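Local structure of SusD homolog (Bacteroides thetaiotaomicron, 3SGH) at residues G48-A54 / E248-C254; Y270-Q276 / N300-F305. The protein probably binds glycans at the cell surface as a SusD-like outer-membrane lipoprotein, as its family relatives do. One frame throughout, in Å; residues are numbered along the deposited sequence.

Contact 1. Residues G48-A54 / E248-C254; sequences GQVTATA and EVRANAC
Asn252 reaches across to the backbone of residues 48-50 and ties the end of a two-stranded antiparallel ladder to the start of a helix. Its CB lies against the backbone of Gly48 and Gln49, with Asn252 CB 3.3 Å from Gly48 O. With chi1 at -172°, CG is anti to the backbone N and passes close to Gly48 O and Thr51 OG1. From there the amide divides its work. Asn252 ND2 donates to Val50 O at 3.0 Å, nearly straight. That oxygen lies in the amide plane of Asn252, while ND2 stands above the carbonyl plane of Val50. Asn252 OD1 turns back to its own segment and accepts from Cys254 N on a lone pair, 2.8 Å away. This is an N-cap bond, and together the two bonds fix the rotation of the amide. Asn252 N also donates to Gln49 O.

The side chains of Thr51 and Asn252 cross at about a right angle. Asn252 ND2 comes within 3.2 Å of Thr51 OG1, but at a poor angle for a hydrogen bond. OG1 bonds to Val285 O. Thr51 and Arg250 form the hydrogen-bonded pair of the ladder, with bonds of 2.9 Å from Thr51 N to Arg250 O and from Arg250 N to Thr51 O. Further along, Thr53 N donates to Glu248 O. The Arg250 side chain bends away, and NH1 donates to Val249 O. Val249 CG2 meets Val50 CB at 3.8 Å.

Strands 50-52 and 249-251 pair as a short antiparallel ladder. Val249 packs on helix 239-245, and Gln49 and Cys254 touch Trp415 of helix 403-417. Asn252 joins the ladder directly to helix 253-261.

Contact 2. Residues Y270-Q276 / N300-F305; sequences YFTPQTQ and NYSKLF
Asn300 and Gln276 set their amides against each other at one end of two antiparallel, mostly irregular segments. The side chains cross at about a right angle, yet the amide planes are only 24° apart. Asn300 ND2 donates to Gln276 OE1 at 3.1 Å, with the acceptor in the amide plane of Asn300. A water donates to the same OE1 and accepts from Asn300 N, so it bridges the pair a second time. Thr275 also crosses Asn300 at about a right angle, with Thr275 OG1 3.5 Å from Asn300 CB. With an alanine in place of Asn300, Gln276 OE1 would probably lose its amide donor and be held by little more than the water. The backbone bond from Thr275 N to Asn300 O, 2.8 Å, closes this end.

In the middle, two hydroxyls work in opposite senses. Ser302 OG donates to Thr272 O at 2.7 Å, in the carbonyl plane, and is also bonded to Val283 N. Thr272 OG1 accepts from Lys303 N at 3.0 Å; its chi1 of 61° sets OG1 between the backbone N and the carbonyl carbon, facing that N-H. The Thr272 and Lys303 side chains cross obliquely, with Lys303 CB and CE both close to OG1. A second water links Thr272 OG1 to Pro273 O.

At the far end, Phe305 N donates to Tyr270 O at 2.9 Å. Phe305 CB lies against that carbonyl before its ring leads away. The Phe271 ring has Lys303 O near its edge and Tyr270 CB over one face.

Residues 270-276 lead out of the end of helix 267-270; both segments come before strand 314-317. Phe271 packs on helix 253-261, and Ser302 and Lys303 touch strand 249-251. The Tyr270 ring stacks on Tyr419, and its OH bonds to Ile416 O.

Overall arrangement
Contact 1 closes before contact 2 opens along the chain, yet their centres are only about 11 Å apart, on the same side of the chain's centre. They meet directly. Ala251 N lies 2.9 Å from Ser302 O, a probable hydrogen bond, and the CB of Ala251 packs on the ring of Phe271. Arg250 also lies against Lys303. Ser302 and Lys303 thus attach the 300-305 loop to strand 249-251. Helix 253-261 is shared: it follows the strand of contact 1 and receives Phe271 of contact 2. Contact 1 joins parts of this alpha-alpha superhelical protein 194 residues apart and is buried. Contact 2 closes a loop of 23 residues and is partly buried.

Contact 1. Residues G48-A54 / E248-C254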
ATOM      1  N   GLY A  48       7.752  -0.752   6.003  1.00 13.00           N
ATOM      2  CA  GLY A  48       8.092  -0.760   7.445  1.00 13.30           C
ATOM      3  C   GLY A  48       7.182  -1.532   8.376  1.00 13.30           C
ATOM      4  O   GLY A  48       7.337  -1.405   9.587  1.00 13.60           O
ATOM      5  N   GLN A  49       6.237  -2.309   7.829  1.00 12.99           N
ATOM      6  CA  GLN A  49       5.251  -3.054   8.646  1.00 13.86           C
ATOM      7  C   GLN A  49       5.489  -4.566   8.725  1.00 12.96           C
ATOM      8  O   GLN A  49       5.328  -5.185   9.782  1.00 14.21           O
ATOM      9  CB  GLN A  49       3.830  -2.825   8.124  1.00 14.04           C
ATOM     10  CG  GLN A  49       3.436  -1.410   7.861  1.00 14.31           C
ATOM     11  CD  GLN A  49       1.946  -1.267   7.631  1.00 13.99           C
ATOM     12  OE1 GLN A  49       1.357  -2.067   6.949  1.00 14.21           O
ATOM     13  NE2 GLN A  49       1.330  -0.234   8.225  1.00 13.32           N
ATOM     14  N   VAL A  50       5.921  -5.145   7.610  1.00 13.30           N
ATOM     15  CA  VAL A  50       6.339  -6.557   7.531  1.00 13.08           C
ATOM     16  C   VAL A  50       7.802  -6.711   7.136  1.00 12.59           C
ATOM     17  O   VAL A  50       8.393  -5.817   6.493  1.00 13.63           O
ATOM     18  CB  VAL A  50       5.455  -7.332   6.523  1.00 13.29           C
ATOM     19  CG1 VAL A  50       3.960  -6.953   6.757  1.00 13.93           C
ATOM     20  CG2 VAL A  50       5.850  -6.981   5.077  1.00 13.19           C
ATOM     21  N   THR A  51       8.407  -7.789   7.588  1.00 13.58           N
ATOM     22  CA  THR A  51       9.784  -8.140   7.208  1.00 13.35           C
ATOM     23  C   THR A  51       9.776  -9.548   6.603  1.00 14.08           C
ATOM     24  O   THR A  51       9.237 -10.453   7.188  1.00 13.10           O
ATOM     25  CB  THR A  51      10.735  -8.071   8.406  1.00 13.34           C
ATOM     26  OG1 THR A  51      10.881  -6.703   8.792  1.00 14.19           O
ATOM     27  CG2 THR A  51      12.123  -8.646   8.062  1.00 13.45           C
ATOM     28  N   ALA A  52      10.357  -9.703   5.416  1.00 14.00           N
ATOM     29  CA  ALA A  52      10.599 -11.024   4.830  1.00 14.36           C
ATOM     30  C   ALA A  52      11.814 -11.689   5.512  1.00 14.64           C
ATOM     31  O   ALA A  52      12.915 -11.153   5.487  1.00 15.98           O
ATOM     32  CB  ALA A  52      10.803 -10.890   3.308  1.00 13.68           C
ATOM     33  N   THR A  53      11.622 -12.836   6.153  0.50 14.51           N
ATOM     34  CA  THR A  53      12.703 -13.447   6.957  0.50 14.82           C
ATOM     35  C   THR A  53      13.607 -14.444   6.192  0.50 15.47           C
ATOM     36  O   THR A  53      14.472 -15.090   6.759  0.50 15.28           O
ATOM     37  CB  THR A  53      12.121 -14.106   8.225  0.50 14.82           C
ATOM     38  OG1 THR A  53      11.171 -15.113   7.850  0.50 14.44           O
ATOM     39  CG2 THR A  53      11.456 -13.037   9.142  0.50 14.45           C
ATOM     40  N   ALA A  54      13.462 -14.486   4.885  1.00 17.73           N
ATOM     41  CA  ALA A  54      14.081 -15.488   4.028  1.00 16.69           C
ATOM     42  C   ALA A  54      15.171 -14.801   3.220  1.00 16.69           C
ATOM     43  O   ALA A  54      15.192 -13.558   3.120  1.00 15.35           O
ATOM     44  CB  ALA A  54      13.027 -16.056   3.067  1.00 17.98           C
ATOM     45  N   GLU A 248       8.191 -17.136   6.361  1.00 15.65           N
ATOM     46  CA  GLU A 248       8.943 -16.185   5.565  1.00 15.09           C
ATOM     47  C   GLU A 248       8.516 -14.730   5.746  1.00 15.34           C
ATOM     48  O   GLU A 248       9.041 -13.871   5.059  1.00 14.71           O
ATOM     49  CB  GLU A 248       8.971 -16.605   4.084  1.00 15.13           C
ATOM     50  CG  GLU A 248       9.772 -17.914   3.859  1.00 16.10           C
ATOM     51  CD  GLU A 248       9.941 -18.322   2.411  1.00 17.29           C
ATOM     52  OE1 GLU A 248       9.598 -17.539   1.492  1.00 16.24           O
ATOM     53  OE2 GLU A 248      10.458 -19.448   2.218  1.00 17.77           O
ATOM     54  N   VAL A 249       7.596 -14.461   6.686  1.00 13.73           N
ATOM     55  CA  VAL A 249       7.221 -13.100   7.036  1.00 12.70           C
ATOM     56  C   VAL A 249       6.961 -12.962   8.514  1.00 13.98           C
ATOM     57  O   VAL A 249       6.392 -13.855   9.134  1.00 13.43           O
ATOM     58  CB  VAL A 249       6.021 -12.589   6.152  1.00 11.81           C
ATOM     59  CG1 VAL A 249       4.707 -13.320   6.555  1.00 12.09           C
ATOM     60  CG2 VAL A 249       5.909 -11.052   6.201  1.00 12.03           C
ATOM     61  N   ARG A 250       7.461 -11.845   9.082  1.00 14.16           N
ATOM     62  CA  ARG A 250       7.241 -11.502  10.472  1.00 13.57           C
ATOM     63  C   ARG A 250       6.947 -10.002  10.576  1.00 12.75           C
ATOM     64  O   ARG A 250       7.021  -9.280   9.602  1.00 12.44           O
ATOM     65  CB  ARG A 250       8.448 -11.895  11.340  1.00 13.41           C
ATOM     66  CG  ARG A 250       8.647 -13.398  11.576  1.00 11.20           C
ATOM     67  CD  ARG A 250       7.598 -13.975  12.467  1.00 13.96           C
ATOM     68  NE  ARG A 250       7.669 -15.402  12.713  1.00 13.18           N
ATOM     69  CZ  ARG A 250       7.043 -16.368  12.021  1.00 13.25           C
ATOM     70  NH1 ARG A 250       6.350 -16.094  10.930  1.00 16.89           N
ATOM     71  NH2 ARG A 250       7.155 -17.628  12.397  1.00 16.76           N
ATOM     72  N   ALA A 251       6.601  -9.532  11.761  1.00 13.00           N
ATOM     73  CA  ALA A 251       6.410  -8.115  12.004  1.00 14.26           C
ATOM     74  C   ALA A 251       7.764  -7.384  11.800  1.00 13.60           C
ATOM     75  O   ALA A 251       8.825  -7.886  12.137  1.00 14.28           O
ATOM     76  CB  ALA A 251       5.872  -7.899  13.419  1.00 12.36           C
ATOM     77  N   ASN A 252       7.696  -6.188  11.277  1.00 13.81           N
ATOM     78  CA  ASN A 252       8.868  -5.355  10.991  1.00 14.42           C
ATOM     79  C   ASN A 252       9.227  -4.531  12.230  1.00 14.64           C
ATOM     80  O   ASN A 252       8.366  -3.974  12.928  1.00 14.66           O
ATOM     81  CB  ASN A 252       8.553  -4.456   9.784  1.00 13.99           C
ATOM     82  CG  ASN A 252       9.740  -3.687   9.256  1.00 13.91           C
ATOM     83  OD1 ASN A 252      10.443  -2.988   9.999  1.00 14.35           O
ATOM     84  ND2 ASN A 252       9.924  -3.733   7.947  1.00 12.89           N
ATOM     85  N   ALA A 253      10.534  -4.513  12.528  1.00 13.38           N
ATOM     86  CA  ALA A 253      11.110  -3.741  13.606  1.00 13.35           C
ATOM     87  C   ALA A 253      10.589  -2.316  13.681  1.00 13.99           C
ATOM     88  O   ALA A 253      10.416  -1.750  14.758  1.00 14.24           O
ATOM     89  CB  ALA A 253      12.641  -3.672  13.353  1.00 12.68           C
ATOM     90  N   CYS A 254      10.398  -1.711  12.511  1.00 13.51           N
ATOM     91  CA  CYS A 254      10.049  -0.309  12.413  1.00 14.38           C
ATOM     92  C   CYS A 254       8.637   0.016  12.973  1.00 14.88           C
ATOM     93  O   CYS A 254       8.537   0.740  13.941  1.00 12.30           O
ATOM     94  CB  CYS A 254      10.160   0.135  10.952  1.00 15.29           C
ATOM     95  SG  CYS A 254       9.824   1.875  10.691  1.00 19.26           S
TER

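Contact 2. Residues Y270-Q276 / N300-F305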
ATOM      1  N   TYR A 270      -2.540  -6.198  16.279  1.00 15.19           N
ATOM      2  CA  TYR A 270      -1.650  -6.167  15.103  1.00 14.62           C
ATOM      3  C   TYR A 270      -0.623  -7.299  15.063  1.00 14.97           C
ATOM      4  O   TYR A 270      -0.295  -7.770  13.975  1.00 15.34           O
ATOM      5  CB  TYR A 270      -0.885  -4.848  15.084  1.00 15.30           C
ATOM      6  CG  TYR A 270      -1.617  -3.632  14.524  1.00 13.34           C
ATOM      7  CD1 TYR A 270      -2.992  -3.514  14.563  1.00 14.58           C
ATOM      8  CD2 TYR A 270      -0.894  -2.547  13.993  1.00 14.91           C
ATOM      9  CE1 TYR A 270      -3.616  -2.391  14.053  1.00 14.07           C
ATOM     10  CE2 TYR A 270      -1.514  -1.428  13.514  1.00 13.11           C
ATOM     11  CZ  TYR A 270      -2.872  -1.344  13.539  1.00 14.35           C
ATOM     12  OH  TYR A 270      -3.465  -0.225  13.023  1.00 16.73           O
ATOM     13  N   PHE A 271      -0.146  -7.703  16.242  1.00 13.95           N
ATOM     14  CA  PHE A 271       1.023  -8.584  16.373  1.00 14.49           C
ATOM     15  C   PHE A 271       0.815  -9.630  17.490  1.00 15.20           C
ATOM     16  O   PHE A 271      -0.004  -9.429  18.407  1.00 15.39           O
ATOM     17  CB  PHE A 271       2.261  -7.773  16.780  1.00 13.83           C
ATOM     18  CG  PHE A 271       2.491  -6.517  15.997  1.00 14.88           C
ATOM     19  CD1 PHE A 271       2.669  -6.571  14.632  1.00 14.30           C
ATOM     20  CD2 PHE A 271       2.574  -5.288  16.643  1.00 13.87           C
ATOM     21  CE1 PHE A 271       2.893  -5.410  13.923  1.00 16.63           C
ATOM     22  CE2 PHE A 271       2.789  -4.094  15.919  1.00 16.14           C
ATOM     23  CZ  PHE A 271       2.942  -4.163  14.586  1.00 15.67           C
ATOM     24  N   THR A 272       1.623 -10.692  17.467  1.00 14.87           N
ATOM     25  CA  THR A 272       1.770 -11.586  18.610  1.00 16.34           C
ATOM     26  C   THR A 272       3.034 -11.217  19.356  1.00 16.00           C
ATOM     27  O   THR A 272       3.997 -10.767  18.726  1.00 16.68           O
ATOM     28  CB  THR A 272       1.863 -13.048  18.168  1.00 16.02           C
ATOM     29  OG1 THR A 272       3.013 -13.232  17.317  1.00 15.54           O
ATOM     30  CG2 THR A 272       0.616 -13.435  17.440  1.00 17.73           C
ATOM     31  N   PRO A 273       3.044 -11.391  20.674  1.00 17.42           N
ATOM     32  CA  PRO A 273       4.260 -11.238  21.471  1.00 17.79           C
ATOM     33  C   PRO A 273       5.321 -12.239  21.012  1.00 17.21           C
ATOM     34  O   PRO A 273       4.977 -13.365  20.621  1.00 17.46           O
ATOM     35  CB  PRO A 273       3.788 -11.616  22.890  1.00 17.67           C
ATOM     36  CG  PRO A 273       2.395 -11.158  22.906  1.00 20.19           C
ATOM     37  CD  PRO A 273       1.858 -11.513  21.540  1.00 19.14           C
ATOM     38  N   GLN A 274       6.588 -11.828  21.060  1.00 16.96           N
ATOM     39  CA  GLN A 274       7.704 -12.732  20.781  1.00 16.20           C
ATOM     40  C   GLN A 274       7.736 -13.831  21.811  1.00 16.79           C
ATOM     41  O   GLN A 274       7.373 -13.614  22.964  1.00 16.76           O
ATOM     42  CB  GLN A 274       9.033 -11.988  20.718  1.00 16.56           C
ATOM     43  CG  GLN A 274       9.511 -11.379  22.015  1.00 17.27           C
ATOM     44  CD  GLN A 274      10.261 -12.352  22.912  1.00 17.64           C
ATOM     45  OE1 GLN A 274      10.828 -13.380  22.453  1.00 16.45           O
ATOM     46  NE2 GLN A 274      10.330 -12.001  24.199  1.00 18.59           N
ATOM     47  N   THR A 275       8.142 -15.027  21.387  1.00 17.82           N
ATOM     48  CA  THR A 275       8.220 -16.166  22.298  1.00 18.61           C
ATOM     49  C   THR A 275       9.634 -16.784  22.314  1.00 18.94           C
ATOM     50  O   THR A 275       9.837 -17.902  22.836  1.00 20.63           O
ATOM     51  CB  THR A 275       7.204 -17.249  21.920  1.00 19.00           C
ATOM     52  OG1 THR A 275       7.486 -17.691  20.576  1.00 18.17           O
ATOM     53  CG2 THR A 275       5.753 -16.704  22.063  1.00 18.97           C
ATOM     54  N   GLN A 276      10.594 -16.066  21.750  1.00 17.75           N
ATOM     55  CA  GLN A 276      11.992 -16.534  21.739  1.00 17.53           C
ATOM     56  C   GLN A 276      12.560 -16.587  23.155  1.00 18.71           C
ATOM     57  O   GLN A 276      13.315 -17.519  23.492  1.00 18.52           O
ATOM     58  CB  GLN A 276      12.846 -15.616  20.862  1.00 16.83           C
ATOM     59  CG  GLN A 276      14.302 -16.059  20.731  1.00 19.93           C
ATOM     60  CD  GLN A 276      14.452 -17.472  20.138  1.00 21.04           C
ATOM     61  OE1 GLN A 276      13.699 -17.885  19.226  1.00 21.18           O
ATOM     62  NE2 GLN A 276      15.444 -18.223  20.648  1.00 23.06           N
ATOM     63  N   ASN A 300      10.417 -17.101  16.126  1.00 16.19           N
ATOM     64  CA  ASN A 300       9.702 -16.737  17.350  1.00 16.32           C
ATOM     65  C   ASN A 300       9.668 -15.239  17.696  1.00 16.20           C
ATOM     66  O   ASN A 300       9.297 -14.875  18.812  1.00 16.61           O
ATOM     67  CB  ASN A 300      10.270 -17.548  18.520  1.00 16.43           C
ATOM     68  CG  ASN A 300      10.245 -19.025  18.248  1.00 20.25           C
ATOM     69  OD1 ASN A 300       9.248 -19.541  17.770  1.00 19.86           O
ATOM     70  ND2 ASN A 300      11.342 -19.710  18.530  1.00 24.00           N
ATOM     71  N   TYR A 301      10.025 -14.387  16.736  1.00 15.47           N
ATOM     72  CA  TYR A 301       9.780 -12.986  16.845  1.00 15.60           C
ATOM     73  C   TYR A 301       8.278 -12.706  16.617  1.00 15.21           C
ATOM     74  O   TYR A 301       7.540 -13.608  16.227  1.00 14.96           O
ATOM     75  CB  TYR A 301      10.669 -12.200  15.856  1.00 14.42           C
ATOM     76  CG  TYR A 301      12.137 -12.070  16.274  1.00 15.71           C
ATOM     77  CD1 TYR A 301      12.915 -13.211  16.585  1.00 15.25           C
ATOM     78  CD2 TYR A 301      12.788 -10.807  16.276  1.00 15.69           C
ATOM     79  CE1 TYR A 301      14.257 -13.112  16.945  1.00 18.85           C
ATOM     80  CE2 TYR A 301      14.135 -10.716  16.603  1.00 13.99           C
ATOM     81  CZ  TYR A 301      14.856 -11.868  16.945  1.00 16.01           C
ATOM     82  OH  TYR A 301      16.170 -11.801  17.278  1.00 15.38           O
ATOM     83  N   SER A 302       7.834 -11.474  16.856  1.00 14.36           N
ATOM     84  CA  SER A 302       6.428 -11.135  16.661  1.00 14.29           C
ATOM     85  C   SER A 302       5.917 -11.439  15.247  1.00 14.64           C
ATOM     86  O   SER A 302       6.548 -11.046  14.243  1.00 14.13           O
ATOM     87  CB  SER A 302       6.168  -9.682  16.972  1.00 13.69           C
ATOM     88  OG  SER A 302       6.296  -9.455  18.359  1.00 15.07           O
ATOM     89  N   LYS A 303       4.765 -12.099  15.204  1.00 15.47           N
ATOM     90  CA  LYS A 303       4.087 -12.414  13.970  1.00 15.40           C
ATOM     91  C   LYS A 303       3.007 -11.390  13.683  1.00 16.22           C
ATOM     92  O   LYS A 303       2.568 -10.640  14.564  1.00 16.76           O
ATOM     93  CB  LYS A 303       3.449 -13.788  14.049  1.00 15.49           C
ATOM     94  CG  LYS A 303       4.424 -14.915  14.379  1.00 17.23           C
ATOM     95  CD  LYS A 303       3.779 -16.293  14.482  1.00 23.62           C
ATOM     96  CE  LYS A 303       3.089 -16.478  15.855  1.00 29.67           C
ATOM     97  NZ  LYS A 303       2.423 -17.838  16.127  1.00 30.34           N
ATOM     98  N   LEU A 304       2.583 -11.346  12.422  1.00 16.03           N
ATOM     99  CA  LEU A 304       1.413 -10.562  12.050  1.00 15.75           C
ATOM    100  C   LEU A 304       0.192 -11.298  12.625  1.00 15.63           C
ATOM    101  O   LEU A 304       0.021 -12.517  12.419  1.00 15.85           O
ATOM    102  CB  LEU A 304       1.316 -10.470  10.513  1.00 16.27           C
ATOM    103  CG  LEU A 304       2.571 -10.038   9.735  1.00 18.16           C
ATOM    104  CD1 LEU A 304       2.273 -10.066   8.243  1.00 17.56           C
ATOM    105  CD2 LEU A 304       3.020  -8.638  10.164  1.00 17.17           C
ATOM    106  N   PHE A 305      -0.666 -10.540  13.311  1.00 14.86           N
ATOM    107  CA  PHE A 305      -1.870 -11.096  13.909  1.00 14.38           C
ATOM    108  C   PHE A 305      -2.747 -11.836  12.875  1.00 14.78           C
ATOM    109  O   PHE A 305      -3.318 -12.894  13.152  1.00 13.60           O
ATOM    110  CB  PHE A 305      -2.683 -10.026  14.603  1.00 14.98           C
ATOM    111  CG  PHE A 305      -3.870 -10.603  15.341  1.00 16.85           C
ATOM    112  CD1 PHE A 305      -5.096 -10.731  14.710  1.00 20.68           C
ATOM    113  CD2 PHE A 305      -3.712 -11.108  16.627  1.00 21.69           C
ATOM    114  CE1 PHE A 305      -6.177 -11.349  15.365  1.00 20.80           C
ATOM    115  CE2 PHE A 305      -4.757 -11.702  17.292  1.00 23.43           C
ATOM    116  CZ  PHE A 305      -6.024 -11.827  16.661  1.00 22.38           C
TER
HETATM  117  O   HOH W   1       5.097 -14.669  18.377  1.00 26.03           O
HETATM  118  O   HOH W   2      13.129 -16.692  16.888  1.00 17.52           O